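Local coordinates for periplasmic protein TorT (Vibrio parahaemolyticus, PDB 3O1I), which probably binds a ligand in the periplasm and passes the signal to a membrane sensor kinase, as Escherichia coli TorT does with TorS for trimethylamine N-oxide, at residues Glu6-Ile11 and Met258-Tyr263; Leu41-Tyr46 and Ser50-Gln55; Gln54-Cys59 and Asn65-Gly70; Leu69-Val72 and Ala76-His79; Ala92-Leu97 and Arg146-Thr151. One frame throughout, in Å; residues are numbered along the deposited sequence.

Contacts 1 to 4 cluster in the lobe built on the five-stranded parallel sheet, whereas contact 5 faces across to the lobe of the four-stranded sheet. Contacts 1 and 3 have centres about 11 Å apart and are tied by the disulfide between Cys-9 and Cys-59. Contact 2 shares Gln-54 and Gln-55 with contact 3, and contact 4 shares Leu-69 and Gly-70 with it; in both cases the centres are about 10 Å apart. Gln-52 joins contact 2 to contact 4. Contact 5, about 11 Å from contact 4 between centres, lies nearest the middle of the chain, in the cleft where proteins of this family usually hold their ligand.

Contact 1: residues Glu6-Ile11 and Met258-Tyr263; sequences EKICAI and MQAAHY
Ile-8 meets the helical residues Ala-260 and Ala-261 with the very end of its side chain. Its CD1 comes within 4.2 Å of Ala-261 CB and 4.5 Å of Ala-260 CB, meeting the helix at two successive small residues. With CG1 anti to the carbonyl carbon (chi1 -66°) and the chain extended beyond it, the methyl is carried straight out from the strand to the helix surface. This is the close-packed part, buried, with apolar side chains meeting. The methyl side chains are short enough to let strand and helix approach to 7.5 Å between the CA atoms of Ile-8 and Ala-260. Toward the start of the strand the contact loosens: Glu-6 is partly exposed and comes no closer than 4.4 Å, from its OE1 to Ala-261 O. The carboxylate of Glu-6 is engaged by Arg-265, just after the helix end, through a salt bridge from OE2. Phe-91 of strand 90-92 also packs on Ala-260. Helix 249-263, late in the chain, thus returns to cover the first strand of the N-terminal lobe, as expected of the two-lobed type I periplasmic binding protein fold.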
# COMPACT_ATOMS: atom_id res chain seq x y z
N GLU D 6 -16.15 35.91 14.57
CA GLU D 6 -15.74 36.56 13.33
C GLU D 6 -15.19 35.53 12.34
O GLU D 6 -14.38 34.67 12.71
CB GLU D 6 -14.69 37.64 13.60
CG GLU D 6 -15.26 38.94 14.16
CD GLU D 6 -14.27 40.09 14.11
OE1 GLU D 6 -13.66 40.32 13.04
OE2 GLU D 6 -14.11 40.79 15.13
N LYS D 7 -15.61 35.61 11.08
CA LYS D 7 -15.17 34.66 10.07
C LYS D 7 -13.73 34.83 9.59
O LYS D 7 -13.42 35.67 8.75
CB LYS D 7 -16.10 34.71 8.86
CG LYS D 7 -17.53 34.26 9.15
CD LYS D 7 -17.69 32.74 9.08
CE LYS D 7 -19.17 32.34 9.14
NZ LYS D 7 -19.39 30.89 8.87
N ILE D 8 -12.85 34.00 10.15
CA ILE D 8 -11.43 33.98 9.78
C ILE D 8 -11.10 32.55 9.39
O ILE D 8 -11.21 31.63 10.21
CB ILE D 8 -10.54 34.42 10.95
CG1 ILE D 8 -10.79 35.90 11.28
CG2 ILE D 8 -9.07 34.19 10.58
CD1 ILE D 8 -10.00 36.41 12.47
N CYS D 9 -10.70 32.38 8.14
CA CYS D 9 -10.40 31.07 7.56
C CYS D 9 -8.91 30.92 7.21
O CYS D 9 -8.43 31.53 6.24
CB CYS D 9 -11.26 30.92 6.31
SG CYS D 9 -11.76 29.26 5.76
N ALA D 10 -8.19 30.11 7.99
CA ALA D 10 -6.75 29.89 7.76
C ALA D 10 -6.49 28.71 6.82
O ALA D 10 -6.90 27.57 7.08
CB ALA D 10 -6.03 29.67 9.09
N ILE D 11 -5.79 28.99 5.73
CA ILE D 11 -5.48 27.99 4.72
C ILE D 11 -3.99 27.65 4.62
O ILE D 11 -3.22 28.34 3.94
CB ILE D 11 -5.99 28.47 3.32
CG1 ILE D 11 -7.49 28.72 3.39
CG2 ILE D 11 -5.69 27.42 2.24
CD1 ILE D 11 -8.26 27.61 4.09
N MET D 258 -4.10 38.09 14.53
CA MET D 258 -4.26 39.47 14.95
C MET D 258 -4.45 40.39 13.76
O MET D 258 -5.40 41.17 13.72
CB MET D 258 -3.03 39.92 15.74
CG MET D 258 -3.06 41.38 16.15
SD MET D 258 -1.47 42.16 15.88
CE MET D 258 -1.56 42.59 14.10
N GLN D 259 -3.56 40.29 12.78
CA GLN D 259 -3.66 41.12 11.58
C GLN D 259 -5.08 41.19 11.02
O GLN D 259 -5.63 42.28 10.84
CB GLN D 259 -2.72 40.62 10.48
CG GLN D 259 -1.24 40.77 10.76
CD GLN D 259 -0.43 40.82 9.48
OE1 GLN D 259 -0.62 39.99 8.59
NE2 GLN D 259 0.46 41.79 9.37
N ALA D 260 -5.68 40.04 10.75
CA ALA D 260 -7.03 40.01 10.20
C ALA D 260 -8.07 40.42 11.23
O ALA D 260 -9.02 41.13 10.90
CB ALA D 260 -7.35 38.62 9.66
N ALA D 261 -7.90 39.99 12.48
CA ALA D 261 -8.85 40.34 13.53
C ALA D 261 -8.90 41.86 13.77
O ALA D 261 -9.91 42.38 14.24
CB ALA D 261 -8.49 39.61 14.82
N HIS D 262 -7.81 42.54 13.45
CA HIS D 262 -7.72 43.99 13.61
C HIS D 262 -8.31 44.71 12.41
O HIS D 262 -9.07 45.66 12.55
CB HIS D 262 -6.25 44.40 13.80
CG HIS D 262 -5.81 44.43 15.23
ND1 HIS D 262 -6.23 43.50 16.16
CD2 HIS D 262 -4.98 45.26 15.89
CE1 HIS D 262 -5.68 43.76 17.33
NE2 HIS D 262 -4.91 44.83 17.19
N TYR D 263 -7.95 44.26 11.21
CA TYR D 263 -8.48 44.85 9.99
C TYR D 263 -9.99 44.67 9.96
O TYR D 263 -10.69 45.33 9.19
CB TYR D 263 -7.86 44.18 8.77
CG TYR D 263 -8.49 44.58 7.47
CD1 TYR D 263 -8.03 45.68 6.75
CD2 TYR D 263 -9.56 43.86 6.95
CE1 TYR D 263 -8.61 46.05 5.54
CE2 TYR D 263 -10.15 44.22 5.74
CZ TYR D 263 -9.67 45.31 5.04
OH TYR D 263 -10.25 45.65 3.84

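Contact 2: residues Leu41-Tyr46 and Ser50-Gln55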
# COMPACT_ATOMS: atom_id res chain seq x y z
N LEU D 41 -8.17 24.87 7.27
CA LEU D 41 -8.21 23.92 6.16
C LEU D 41 -6.80 23.77 5.60
O LEU D 41 -6.22 24.74 5.10
CB LEU D 41 -9.13 24.41 5.04
CG LEU D 41 -10.57 24.80 5.34
CD1 LEU D 41 -11.28 25.00 3.99
CD2 LEU D 41 -11.28 23.73 6.18
N GLU D 42 -6.26 22.56 5.68
CA GLU D 42 -4.92 22.32 5.18
C GLU D 42 -4.97 21.55 3.87
O GLU D 42 -5.63 20.52 3.76
CB GLU D 42 -4.10 21.56 6.24
CG GLU D 42 -4.56 20.14 6.51
CD GLU D 42 -3.73 19.12 5.77
OE1 GLU D 42 -4.07 17.92 5.84
OE2 GLU D 42 -2.72 19.51 5.13
N ALA D 43 -4.27 22.07 2.87
CA ALA D 43 -4.23 21.49 1.53
C ALA D 43 -3.64 20.09 1.44
O ALA D 43 -3.58 19.50 0.34
CB ALA D 43 -3.46 22.41 0.60
N GLY D 44 -3.20 19.55 2.57
CA GLY D 44 -2.63 18.22 2.58
C GLY D 44 -1.29 18.06 1.87
O GLY D 44 -0.74 16.97 1.85
N GLY D 45 -0.76 19.13 1.28
CA GLY D 45 0.51 19.00 0.60
C GLY D 45 0.83 20.17 -0.32
O GLY D 45 -0.08 20.83 -0.79
N TYR D 46 2.11 20.42 -0.58
CA TYR D 46 2.46 21.54 -1.43
C TYR D 46 2.07 21.33 -2.88
O TYR D 46 1.69 22.28 -3.56
CB TYR D 46 3.96 21.84 -1.35
CG TYR D 46 4.29 22.88 -0.29
CD1 TYR D 46 4.05 22.62 1.06
CD2 TYR D 46 4.80 24.13 -0.63
CE1 TYR D 46 4.29 23.58 2.04
CE2 TYR D 46 5.05 25.11 0.35
CZ TYR D 46 4.80 24.82 1.68
OH TYR D 46 5.04 25.75 2.66
N SER D 50 -4.62 22.32 -6.60
CA SER D 50 -6.03 22.17 -6.93
C SER D 50 -6.88 22.09 -5.67
O SER D 50 -7.96 22.67 -5.59
CB SER D 50 -6.25 20.91 -7.77
OG SER D 50 -5.34 20.87 -8.85
N ARG D 51 -6.37 21.37 -4.67
CA ARG D 51 -7.11 21.22 -3.43
C ARG D 51 -7.20 22.50 -2.60
O ARG D 51 -8.15 22.69 -1.85
CB ARG D 51 -6.50 20.09 -2.59
CG ARG D 51 -7.29 19.78 -1.33
CD ARG D 51 -7.11 18.33 -0.96
NE ARG D 51 -7.55 17.46 -2.04
CZ ARG D 51 -7.20 16.18 -2.16
NH1 ARG D 51 -6.41 15.63 -1.24
NH2 ARG D 51 -7.64 15.45 -3.18
N GLN D 52 -6.21 23.37 -2.74
CA GLN D 52 -6.22 24.62 -1.98
C GLN D 52 -7.17 25.62 -2.64
O GLN D 52 -7.89 26.34 -1.95
CB GLN D 52 -4.80 25.21 -1.85
CG GLN D 52 -4.71 26.35 -0.82
CD GLN D 52 -3.30 26.91 -0.64
OE1 GLN D 52 -2.63 27.28 -1.61
NE2 GLN D 52 -2.85 26.98 0.61
N GLU D 53 -7.17 25.65 -3.98
CA GLU D 53 -8.06 26.53 -4.74
C GLU D 53 -9.48 26.25 -4.30
O GLU D 53 -10.27 27.17 -4.10
CB GLU D 53 -7.94 26.26 -6.23
CG GLU D 53 -6.61 26.61 -6.83
CD GLU D 53 -6.54 26.29 -8.31
OE1 GLU D 53 -6.82 25.13 -8.67
OE2 GLU D 53 -6.22 27.20 -9.11
N GLN D 54 -9.80 24.97 -4.14
CA GLN D 54 -11.13 24.56 -3.72
C GLN D 54 -11.37 24.91 -2.24
O GLN D 54 -12.43 25.43 -1.89
CB GLN D 54 -11.32 23.05 -3.96
CG GLN D 54 -10.96 22.57 -5.38
CD GLN D 54 -11.76 23.27 -6.50
OE1 GLN D 54 -12.98 23.18 -6.55
NE2 GLN D 54 -11.04 23.95 -7.39
N GLN D 55 -10.40 24.63 -1.37
CA GLN D 55 -10.54 24.93 0.05
C GLN D 55 -10.63 26.44 0.21
O GLN D 55 -11.24 26.95 1.16
CB GLN D 55 -9.34 24.41 0.84
CG GLN D 55 -9.21 22.89 0.88
CD GLN D 55 -8.23 22.41 1.94
OE1 GLN D 55 -7.04 22.73 1.88
NE2 GLN D 55 -8.73 21.64 2.91
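Gln-52 OE1 is gripped twice, by a hydrogen bond with Tyr-77 OH and a weak one from Val-72 N, while its CB packs 4.0 Å from Ala-43 CB. Its NE2 is hydrogen-bonded to Gly-70 O. CG stands anti to the backbone N (chi1 -168°) and the rest of the chain is extended, which takes the buried amide beyond Ala-43 to these partners. One turn along the helix, Gln-55 lies alongside Leu-41, the two side chains running side by side and pointing opposite ways. Leu-41 CD1 reaches Gln-55 CB at 3.7 Å and Gln-55 O at 3.4 Å, and the Gln-55 amide rests against the backbone around Glu-42 and Ala-43. On the outer flank the aliphatic part of Arg-51 passes Ala-43 O, with CD 3.9 Å from it; that carbonyl oxygen is hydrogen-bonded to Asn-48 ND2. Beyond the two segments, the guanidinium of Arg-51 reaches toward another protein chain, where an acidic side chain lies at long, weak ion-pair range. Strand 37-42 ends here, turns through Gly-44 and Gly-45, and leads into helix 49-62: the strand-to-helix connection of a parallel alpha/beta lobe.

Contact 3: residues Gln54-Cys59 and Asn65-Gly70; sequences QQLALC and NAIILG
Ile-67 faces the helical residues Leu-56 and Cys-59 with both of its branches. Its CB leaves the strand toward the helix, and the side chain divides there. The short branch, CG2, lies 4.1 Å from Cys-59 CB, just beside the point where the sulfur turns off to its disulfide with Cys-9. The longer branch starts with CG1 set in the cleft between backbone N and carbonyl carbon (chi1 62°) and runs out extended. CG1 serves as the spacer, and CD1 at the tip meets Leu-56 CD1 at 3.7 Å. The two side chains lie roughly perpendicular, methyl against methyl. Leu-56 does not start out aimed straight at the strand; its CG is anti to the backbone N (chi1 -155°), and its end swings nearer. The same CD1 of Leu-56 also approaches Leu-69 CD1, at 4.4 Å, so that one leucine methyl spans two residues on the same side of the strand. All four residues are buried, and the whole interface is apolar. Helix and strand axes come within 10.2 Å of each other and run nearly antiparallel, at 157°, as happens when a helix leads through a short loop into the following strand. Helix 49-62 lies on one side of the parallel sheet, over strand 66-69 and its neighbour strand 7-12, with the disulfide bonding it to the latter, while Val-85 of helix 82-85 packs against both Leu-56 and Ile-67, and Val-90 of strand 90-92 touches Ile-67 from the next strand.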
# COMPACT_ATOMS: atom_id res chain seq x y z
N GLN D 54 -9.80 24.97 -4.14
CA GLN D 54 -11.13 24.56 -3.72
C GLN D 54 -11.37 24.91 -2.24
O GLN D 54 -12.43 25.43 -1.89
CB GLN D 54 -11.32 23.05 -3.96
CG GLN D 54 -10.96 22.57 -5.38
CD GLN D 54 -11.76 23.27 -6.50
OE1 GLN D 54 -12.98 23.18 -6.55
NE2 GLN D 54 -11.04 23.95 -7.39
N GLN D 55 -10.40 24.63 -1.37
CA GLN D 55 -10.54 24.93 0.05
C GLN D 55 -10.63 26.44 0.21
O GLN D 55 -11.24 26.95 1.16
CB GLN D 55 -9.34 24.41 0.84
CG GLN D 55 -9.21 22.89 0.88
CD GLN D 55 -8.23 22.41 1.94
OE1 GLN D 55 -7.04 22.73 1.88
NE2 GLN D 55 -8.73 21.64 2.91
N LEU D 56 -10.02 27.13 -0.73
CA LEU D 56 -10.01 28.59 -0.77
C LEU D 56 -11.42 29.03 -1.12
O LEU D 56 -11.96 29.99 -0.55
CB LEU D 56 -9.02 29.05 -1.84
CG LEU D 56 -8.37 30.42 -1.73
CD1 LEU D 56 -7.84 30.65 -0.32
CD2 LEU D 56 -7.25 30.50 -2.76
N ALA D 57 -12.02 28.31 -2.07
CA ALA D 57 -13.39 28.58 -2.50
C ALA D 57 -14.34 28.08 -1.41
O ALA D 57 -15.44 28.59 -1.25
CB ALA D 57 -13.67 27.87 -3.82
N LEU D 58 -13.91 27.06 -0.67
CA LEU D 58 -14.72 26.51 0.40
C LEU D 58 -14.79 27.54 1.51
O LEU D 58 -15.83 27.70 2.16
CB LEU D 58 -14.11 25.22 0.94
CG LEU D 58 -14.66 24.77 2.30
CD1 LEU D 58 -16.17 24.59 2.24
CD2 LEU D 58 -13.99 23.47 2.69
N CYS D 59 -13.68 28.23 1.74
CA CYS D 59 -13.66 29.25 2.78
C CYS D 59 -14.76 30.27 2.52
O CYS D 59 -15.59 30.55 3.40
CB CYS D 59 -12.30 29.95 2.83
SG CYS D 59 -11.02 29.16 3.86
N ASN D 65 -15.04 36.31 6.36
CA ASN D 65 -14.88 37.75 6.18
C ASN D 65 -13.48 38.04 5.62
O ASN D 65 -13.33 38.72 4.59
CB ASN D 65 -15.06 38.45 7.53
CG ASN D 65 -16.36 38.05 8.21
OD1 ASN D 65 -17.44 38.17 7.63
ND2 ASN D 65 -16.26 37.57 9.45
N ALA D 66 -12.47 37.53 6.31
CA ALA D 66 -11.09 37.69 5.90
C ALA D 66 -10.44 36.32 6.03
O ALA D 66 -10.74 35.57 6.97
CB ALA D 66 -10.38 38.70 6.79
N ILE D 67 -9.57 35.97 5.08
CA ILE D 67 -8.91 34.68 5.14
C ILE D 67 -7.39 34.79 5.10
O ILE D 67 -6.81 35.52 4.29
CB ILE D 67 -9.36 33.77 3.98
CG1 ILE D 67 -8.98 34.40 2.64
CG2 ILE D 67 -10.86 33.54 4.06
CD1 ILE D 67 -9.37 33.55 1.44
N ILE D 68 -6.75 34.04 6.01
CA ILE D 68 -5.30 34.00 6.13
C ILE D 68 -4.81 32.80 5.33
O ILE D 68 -5.01 31.64 5.71
CB ILE D 68 -4.86 33.83 7.59
CG1 ILE D 68 -5.81 34.60 8.50
CG2 ILE D 68 -3.47 34.38 7.77
CD1 ILE D 68 -5.56 34.36 9.97
N LEU D 69 -4.17 33.09 4.21
CA LEU D 69 -3.67 32.09 3.30
C LEU D 69 -2.15 31.79 3.35
O LEU D 69 -1.31 32.70 3.31
CB LEU D 69 -4.07 32.50 1.87
CG LEU D 69 -3.32 32.00 0.63
CD1 LEU D 69 -3.53 30.52 0.45
CD2 LEU D 69 -3.81 32.76 -0.59
N GLY D 70 -1.81 30.50 3.46
CA GLY D 70 -0.42 30.07 3.46
C GLY D 70 -0.24 29.32 2.15
O GLY D 70 -0.29 28.09 2.13

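Contact 4: residues Leu69-Val72 and Ala76-His79; sequences LGTV and AYEH
Leu-69 carries its CG anti to the backbone N (chi1 157°), and Tyr-77 carries its CG anti to the carbonyl carbon (chi1 -44°); these two settings bring the leucine methyls and the tyrosine ring together. Leu-69 comes to the ring at its edge, with CD2 3.3 Å from Tyr-77 CD1. CD1 of Leu-69 is also at the edge, in the ring plane and 3.7 Å from Tyr-77 CE1. The branched end of the leucine is thus set against one CD1-CE1 side of the ring, and the two side chains cross at a slant. Thr-71 adds its methyl to the same side: CG2 lies 3.7 Å from Tyr-77 CE1, approaching obliquely. Thr-71 and Tyr-77 pass with their tips directed contrary ways. Both segments belong to the loop that follows strand 66-69 and precedes helix 82-85, at the carboxyl end of a parallel strand, the end at which type I periplasmic binding proteins place the loops that face the cleft. The loop folds back on itself here, and the Tyr-77 ring packs beside the strand end. Ala-76 CB covers one face of its ring, 3.6 Å above the plane and displaced toward the rim. Leu-56 of helix 49-62 packs on the ring as well. The phenol end of the ring points to the same helix, at Gln-52. Thr-71 OG1 is hydrogen-bonded with Asp-73 O in the same loop, and Leu-97 packs on both Leu-69 and Thr-71.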
# COMPACT_ATOMS: atom_id res chain seq x y z
N LEU D 69 -4.17 33.09 4.21
CA LEU D 69 -3.67 32.09 3.30
C LEU D 69 -2.15 31.79 3.35
O LEU D 69 -1.31 32.70 3.31
CB LEU D 69 -4.07 32.50 1.87
CG LEU D 69 -3.32 32.00 0.63
CD1 LEU D 69 -3.53 30.52 0.45
CD2 LEU D 69 -3.81 32.76 -0.59
N GLY D 70 -1.81 30.50 3.46
CA GLY D 70 -0.42 30.07 3.46
C GLY D 70 -0.24 29.32 2.15
O GLY D 70 -0.29 28.09 2.13
N THR D 71 -0.04 30.05 1.06
CA THR D 71 0.07 29.45 -0.27
C THR D 71 1.12 28.38 -0.52
O THR D 71 2.24 28.45 -0.03
CB THR D 71 0.28 30.48 -1.38
OG1 THR D 71 1.54 31.11 -1.22
CG2 THR D 71 -0.81 31.52 -1.34
N VAL D 72 0.70 27.43 -1.36
CA VAL D 72 1.50 26.29 -1.78
C VAL D 72 2.25 26.75 -3.01
O VAL D 72 2.68 25.94 -3.82
CB VAL D 72 0.58 25.10 -2.16
CG1 VAL D 72 -0.29 24.71 -0.96
CG2 VAL D 72 -0.30 25.47 -3.35
N ALA D 76 0.70 31.38 -7.42
CA ALA D 76 -0.52 30.57 -7.60
C ALA D 76 -1.79 31.39 -7.81
O ALA D 76 -2.60 31.08 -8.68
CB ALA D 76 -0.70 29.66 -6.41
N TYR D 77 -1.96 32.44 -7.01
CA TYR D 77 -3.14 33.29 -7.10
C TYR D 77 -2.73 34.70 -7.48
O TYR D 77 -3.39 35.68 -7.12
CB TYR D 77 -3.84 33.31 -5.74
CG TYR D 77 -3.91 31.94 -5.13
CD1 TYR D 77 -3.73 31.76 -3.77
CD2 TYR D 77 -4.17 30.82 -5.92
CE1 TYR D 77 -3.80 30.49 -3.20
CE2 TYR D 77 -4.24 29.55 -5.37
CZ TYR D 77 -4.06 29.39 -4.01
OH TYR D 77 -4.14 28.13 -3.46
N GLU D 78 -1.63 34.79 -8.23
CA GLU D 78 -1.07 36.06 -8.68
C GLU D 78 -2.05 36.87 -9.52
O GLU D 78 -2.14 38.09 -9.39
CB GLU D 78 0.21 35.80 -9.50
CG GLU D 78 1.03 37.04 -9.79
CD GLU D 78 2.21 36.75 -10.70
OE1 GLU D 78 2.43 35.57 -11.06
OE2 GLU D 78 2.93 37.71 -11.06
N HIS D 79 -2.80 36.18 -10.37
CA HIS D 79 -3.77 36.83 -11.24
C HIS D 79 -5.15 36.22 -11.06
O HIS D 79 -5.98 36.34 -11.96
CB HIS D 79 -3.34 36.66 -12.70
CG HIS D 79 -1.92 37.03 -12.97
ND1 HIS D 79 -1.45 38.32 -12.84
CD2 HIS D 79 -0.86 36.29 -13.36
CE1 HIS D 79 -0.17 38.36 -13.15
NE2 HIS D 79 0.21 37.14 -13.47

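Contact 5: residues Ala92-Leu97 and Arg146-Thr151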
# COMPACT_ATOMS: atom_id res chain seq x y z
N ALA D 92 -1.48 37.09 4.11
CA ALA D 92 -0.44 36.09 3.91
C ALA D 92 0.05 35.67 5.30
O ALA D 92 0.35 36.52 6.13
CB ALA D 92 0.71 36.67 3.08
N THR D 93 0.14 34.36 5.55
CA THR D 93 0.56 33.86 6.86
C THR D 93 2.02 33.51 7.00
O THR D 93 2.63 33.84 8.01
CB THR D 93 -0.21 32.60 7.28
OG1 THR D 93 -1.59 32.75 6.94
CG2 THR D 93 -0.07 32.38 8.79
N VAL D 94 2.59 32.82 6.02
CA VAL D 94 4.00 32.44 6.14
C VAL D 94 4.74 32.46 4.83
O VAL D 94 5.95 32.50 4.82
CB VAL D 94 4.15 31.04 6.75
CG1 VAL D 94 5.61 30.65 6.78
CG2 VAL D 94 3.58 31.01 8.15
N ASN D 95 4.02 32.46 3.73
CA ASN D 95 4.71 32.47 2.45
C ASN D 95 4.41 33.67 1.57
O ASN D 95 3.37 34.32 1.69
CB ASN D 95 4.40 31.15 1.71
CG ASN D 95 4.81 29.92 2.52
OD1 ASN D 95 5.99 29.61 2.62
ND2 ASN D 95 3.84 29.25 3.12
N GLN D 96 5.36 33.98 0.70
CA GLN D 96 5.24 35.10 -0.20
C GLN D 96 4.01 34.91 -1.09
O GLN D 96 3.89 33.89 -1.76
CB GLN D 96 6.49 35.19 -1.07
CG GLN D 96 6.59 36.45 -1.90
CD GLN D 96 6.25 37.69 -1.10
OE1 GLN D 96 6.49 37.74 0.11
NE2 GLN D 96 5.70 38.69 -1.76
N LEU D 97 3.11 35.89 -1.08
CA LEU D 97 1.90 35.85 -1.90
C LEU D 97 1.97 36.94 -2.97
O LEU D 97 1.51 38.05 -2.75
CB LEU D 97 0.66 36.05 -1.04
CG LEU D 97 -0.69 36.09 -1.76
CD1 LEU D 97 -0.80 34.91 -2.72
CD2 LEU D 97 -1.81 36.05 -0.74
N ARG D 146 14.84 22.84 -4.49
CA ARG D 146 15.37 23.86 -5.39
C ARG D 146 14.39 25.01 -5.62
O ARG D 146 14.33 25.57 -6.72
CB ARG D 146 15.76 23.25 -6.73
CG ARG D 146 17.15 22.62 -6.77
CD ARG D 146 18.25 23.68 -6.73
NE ARG D 146 18.14 24.65 -7.83
CZ ARG D 146 19.03 25.60 -8.10
NH1 ARG D 146 20.13 25.72 -7.36
NH2 ARG D 146 18.83 26.43 -9.11
N THR D 147 13.62 25.37 -4.59
CA THR D 147 12.66 26.48 -4.69
C THR D 147 12.29 27.17 -3.37
O THR D 147 13.03 28.06 -2.93
CB THR D 147 11.36 26.01 -5.40
OG1 THR D 147 11.67 25.41 -6.67
CG2 THR D 147 10.43 27.20 -5.65
N ARG D 148 11.18 26.78 -2.72
CA ARG D 148 10.70 27.41 -1.48
C ARG D 148 11.74 27.84 -0.44
O ARG D 148 12.14 27.03 0.40
CB ARG D 148 9.67 26.49 -0.79
CG ARG D 148 8.95 27.09 0.43
CD ARG D 148 9.67 26.81 1.76
NE ARG D 148 9.12 27.56 2.90
CZ ARG D 148 9.42 27.33 4.18
NH1 ARG D 148 10.27 26.36 4.50
NH2 ARG D 148 8.87 28.06 5.13
N GLY D 149 12.16 29.09 -0.53
CA GLY D 149 13.15 29.66 0.40
C GLY D 149 14.15 28.68 0.99
O GLY D 149 14.58 28.80 2.14
N GLY D 150 14.53 27.72 0.15
CA GLY D 150 15.46 26.70 0.58
C GLY D 150 16.75 26.78 -0.18
O GLY D 150 17.69 26.03 0.09
N THR D 151 16.79 27.70 -1.14
CA THR D 151 17.98 27.92 -1.95
C THR D 151 18.41 29.39 -1.87
O THR D 151 18.55 29.95 -0.78
CB THR D 151 17.76 27.52 -3.45
OG1 THR D 151 17.21 26.20 -3.52
CG2 THR D 151 19.10 27.52 -4.22
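Two loops without regular structure face each other with Asn-95 CA and Arg-148 CA 8.8 Å apart, too far for the backbones to meet, so side chains span the gap. One loop follows strand 90-92 and the other follows strand 137-142, which places the contact between the two lobes of the type I periplasmic binding protein fold, at the cleft that in relatives usually takes the ligand. Arg-148 does most of the reaching. Its CG stands anti to the backbone N and the chain bends at chi2 (-91°), which brings the guanidinium round toward the opposite loop. The edge of that group, near its plane, faces Asn-95: OD1 lies 3.8 Å from Arg-148 NE and 4.1 Å from NH2, distances that suggest a loose electrostatic attraction at most. The amide and guanidinium planes stand 67° apart, and one side chain runs nearly square across the other. Val-94 CG1 is also at the guanidinium edge, 4.5 Å from Arg-148 NH2. A cation-pi interaction with Trp-115 gives the arginine a second partner, and Tyr-19 of helix 18-32 touches both Val-94 and Arg-148. Just 76 Å² is buried between the loops. Next to the arginine, Thr-147 OG1 donates to Arg-146 O at 2.7 Å, coming from above the carbonyl plane, 47° out of it.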